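Local coordinates for protein multiheme cytochrome cf (Carboxydothermus ferrireducens DSM 11255, PDB 6QVM) that probably carries electrons through its chain of c-type hemes across the S-layer to insoluble extracellular Fe(III), at residues Ser268-Val273 against Leu280-Lys285. Residues are numbered along the deposited sequence; the frame is centred on the assembly and turned at random.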
loop_
_atom_site.group_PDB
_atom_site.type_symbol
_atom_site.label_atom_id
_atom_site.label_comp_id
_atom_site.label_asym_id
_atom_site.label_seq_id
_atom_site.Cartn_x
_atom_site.Cartn_y
_atom_site.Cartn_z
ATOM N N SER A 268 -20.197 -15.558 -20.654
ATOM C CA SER A 268 -19.376 -15.438 -21.853
ATOM C C SER A 268 -19.583 -14.117 -22.588
ATOM O O SER A 268 -18.762 -13.768 -23.443
ATOM C CB SER A 268 -19.651 -16.610 -22.800
ATOM O OG SER A 268 -21.039 -16.757 -23.027
ATOM N N ASP A 269 -20.645 -13.372 -22.277
ATOM C CA ASP A 269 -20.772 -12.013 -22.786
ATOM C C ASP A 269 -19.932 -11.020 -21.995
ATOM O O ASP A 269 -19.762 -9.879 -22.441
ATOM C CB ASP A 269 -22.236 -11.567 -22.761
ATOM C CG ASP A 269 -23.168 -12.582 -23.399
ATOM O OD1 ASP A 269 -22.936 -12.966 -24.569
ATOM O OD2 ASP A 269 -24.124 -13.006 -22.714
ATOM N N VAL A 270 -19.404 -11.429 -20.843
ATOM C CA VAL A 270 -18.744 -10.527 -19.910
ATOM C C VAL A 270 -17.239 -10.602 -20.113
ATOM O O VAL A 270 -16.657 -11.692 -20.146
ATOM C CB VAL A 270 -19.119 -10.858 -18.457
ATOM C CG1 VAL A 270 -18.527 -9.829 -17.507
ATOM C CG2 VAL A 270 -20.627 -10.921 -18.307
ATOM N N ARG A 271 -16.610 -9.440 -20.243
ATOM C CA ARG A 271 -15.159 -9.345 -20.304
ATOM C C ARG A 271 -14.557 -9.172 -18.912
ATOM O O ARG A 271 -13.615 -9.879 -18.544
ATOM C CB ARG A 271 -14.765 -8.176 -21.206
ATOM C CG ARG A 271 -13.365 -8.264 -21.746
ATOM C CD ARG A 271 -13.032 -7.076 -22.593
ATOM N NE ARG A 271 -13.437 -7.216 -23.989
ATOM C CZ ARG A 271 -12.754 -7.914 -24.893
ATOM N NH1 ARG A 271 -13.168 -7.981 -26.147
ATOM N NH2 ARG A 271 -11.638 -8.528 -24.547
ATOM N N TYR A 272 -15.083 -8.229 -18.132
ATOM C CA TYR A 272 -14.581 -7.958 -16.794
ATOM C C TYR A 272 -15.740 -7.714 -15.841
ATOM O O TYR A 272 -16.818 -7.276 -16.246
ATOM C CB TYR A 272 -13.647 -6.741 -16.769
ATOM C CG TYR A 272 -12.300 -6.992 -17.398
ATOM C CD1 TYR A 272 -11.445 -7.958 -16.886
ATOM C CD2 TYR A 272 -11.882 -6.265 -18.504
ATOM C CE1 TYR A 272 -10.213 -8.189 -17.452
ATOM C CE2 TYR A 272 -10.651 -6.493 -19.083
ATOM C CZ TYR A 272 -9.819 -7.455 -18.550
ATOM O OH TYR A 272 -8.588 -7.694 -19.112
ATOM N N VAL A 273 -15.502 -7.998 -14.562
ATOM C CA VAL A 273 -16.433 -7.673 -13.488
ATOM C C VAL A 273 -15.773 -6.638 -12.589
ATOM O O VAL A 273 -14.646 -6.842 -12.122
ATOM C CB VAL A 273 -16.827 -8.920 -12.680
ATOM C CG1 VAL A 273 -17.819 -8.551 -11.580
ATOM C CG2 VAL A 273 -17.396 -9.990 -13.598
ATOM N N LEU A 280 -21.476 -5.706 -7.891
ATOM C CA LEU A 280 -20.715 -6.106 -9.065
ATOM C C LEU A 280 -21.260 -5.380 -10.287
ATOM O O LEU A 280 -22.475 -5.365 -10.511
ATOM C CB LEU A 280 -20.800 -7.619 -9.279
ATOM C CG LEU A 280 -20.219 -8.517 -8.187
ATOM C CD1 LEU A 280 -20.289 -9.972 -8.621
ATOM C CD2 LEU A 280 -18.785 -8.124 -7.868
ATOM N N LEU A 281 -20.366 -4.780 -11.064
ATOM C CA LEU A 281 -20.683 -4.252 -12.381
ATOM C C LEU A 281 -20.020 -5.132 -13.430
ATOM O O LEU A 281 -19.007 -5.785 -13.163
ATOM C CB LEU A 281 -20.214 -2.803 -12.530
ATOM C CG LEU A 281 -20.843 -1.753 -11.611
ATOM C CD1 LEU A 281 -20.320 -0.372 -11.977
ATOM C CD2 LEU A 281 -22.362 -1.781 -11.676
ATOM N N PHE A 282 -20.597 -5.154 -14.625
ATOM C CA PHE A 282 -20.171 -6.076 -15.665
ATOM C C PHE A 282 -19.837 -5.313 -16.938
ATOM O O PHE A 282 -20.547 -4.381 -17.325
ATOM C CB PHE A 282 -21.245 -7.142 -15.908
ATOM C CG PHE A 282 -21.477 -8.034 -14.715
ATOM C CD1 PHE A 282 -22.302 -7.624 -13.679
ATOM C CD2 PHE A 282 -20.836 -9.259 -14.606
ATOM C CE1 PHE A 282 -22.505 -8.424 -12.574
ATOM C CE2 PHE A 282 -21.031 -10.065 -13.496
ATOM C CZ PHE A 282 -21.870 -9.646 -12.481
ATOM N N VAL A 283 -18.743 -5.720 -17.575
ATOM C CA VAL A 283 -18.154 -5.007 -18.700
ATOM C C VAL A 283 -18.189 -5.922 -19.917
ATOM O O VAL A 283 -17.610 -7.015 -19.897
ATOM C CB VAL A 283 -16.719 -4.559 -18.382
ATOM C CG1 VAL A 283 -16.052 -3.982 -19.617
ATOM C CG2 VAL A 283 -16.727 -3.538 -17.244
ATOM N N GLY A 284 -18.853 -5.470 -20.975
ATOM C CA GLY A 284 -19.045 -6.284 -22.153
ATOM C C GLY A 284 -17.791 -6.437 -22.994
ATOM O O GLY A 284 -16.740 -5.853 -22.729
ATOM N N LYS A 285 -17.922 -7.241 -24.051
ATOM C CA LYS A 285 -16.828 -7.427 -24.993
ATOM C C LYS A 285 -16.449 -6.132 -25.703
ATOM O O LYS A 285 -15.315 -6.015 -26.177
ATOM C CB LYS A 285 -17.200 -8.505 -26.014
ATOM C CG LYS A 285 -17.372 -9.888 -25.413
ATOM C CD LYS A 285 -16.447 -10.894 -26.073
ATOM C CE LYS A 285 -16.316 -12.157 -25.228
ATOM N NZ LYS A 285 -15.506 -11.913 -24.004
HETATM O O HOH W 1 -20.874 -8.186 -24.643
#
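The carbonyl oxygen of K285 is gripped by the NE-NH1 side of one guanidinium group, R271 NH1 at 2.9 Å and R271 NE at 3.1 Å, in an antiparallel beta hairpin of strands 270-275 and 279-284. The oxygen lies close to the guanidinium plane; NH1 meets it on a lone pair in the carbonyl plane, whereas NE stands 41° out of that plane. CG of R271 leaves anti to the backbone N (chi1 -159°), and a bend at chi3 (-86°) swings the guanidinium round to this oxygen. A leucine in place of R271 would probably leave K285 O without both of these donors and the backbone at K285 freer to move. The same arginine belongs to a classic beta bulge: R271 N donates to V283 O at 2.6 Å, and Y272 N adds a weak bond to that oxygen. In return V283 N donates to Y272 O at 2.8 Å, which completes the bulge; V273 and F282 form the next pair, a non-hydrogen-bonded one. On the face bearing V273 and F282 the contact is apolar. CG1 of V270 comes to the phenyl edge, while V273 lies alongside F282, its CG2 3.6 Å from F282 CE2 and its CG1 above the ring plane near the rim. W301 also meets this ring. In the five-stranded sheet, K248 continues the hydrogen bonding beyond V273 and F294 beyond L280, and L281 touches a heme c. Near the bulge, a water donates to D269 O and accepts from K285 N, 3.2 Å away.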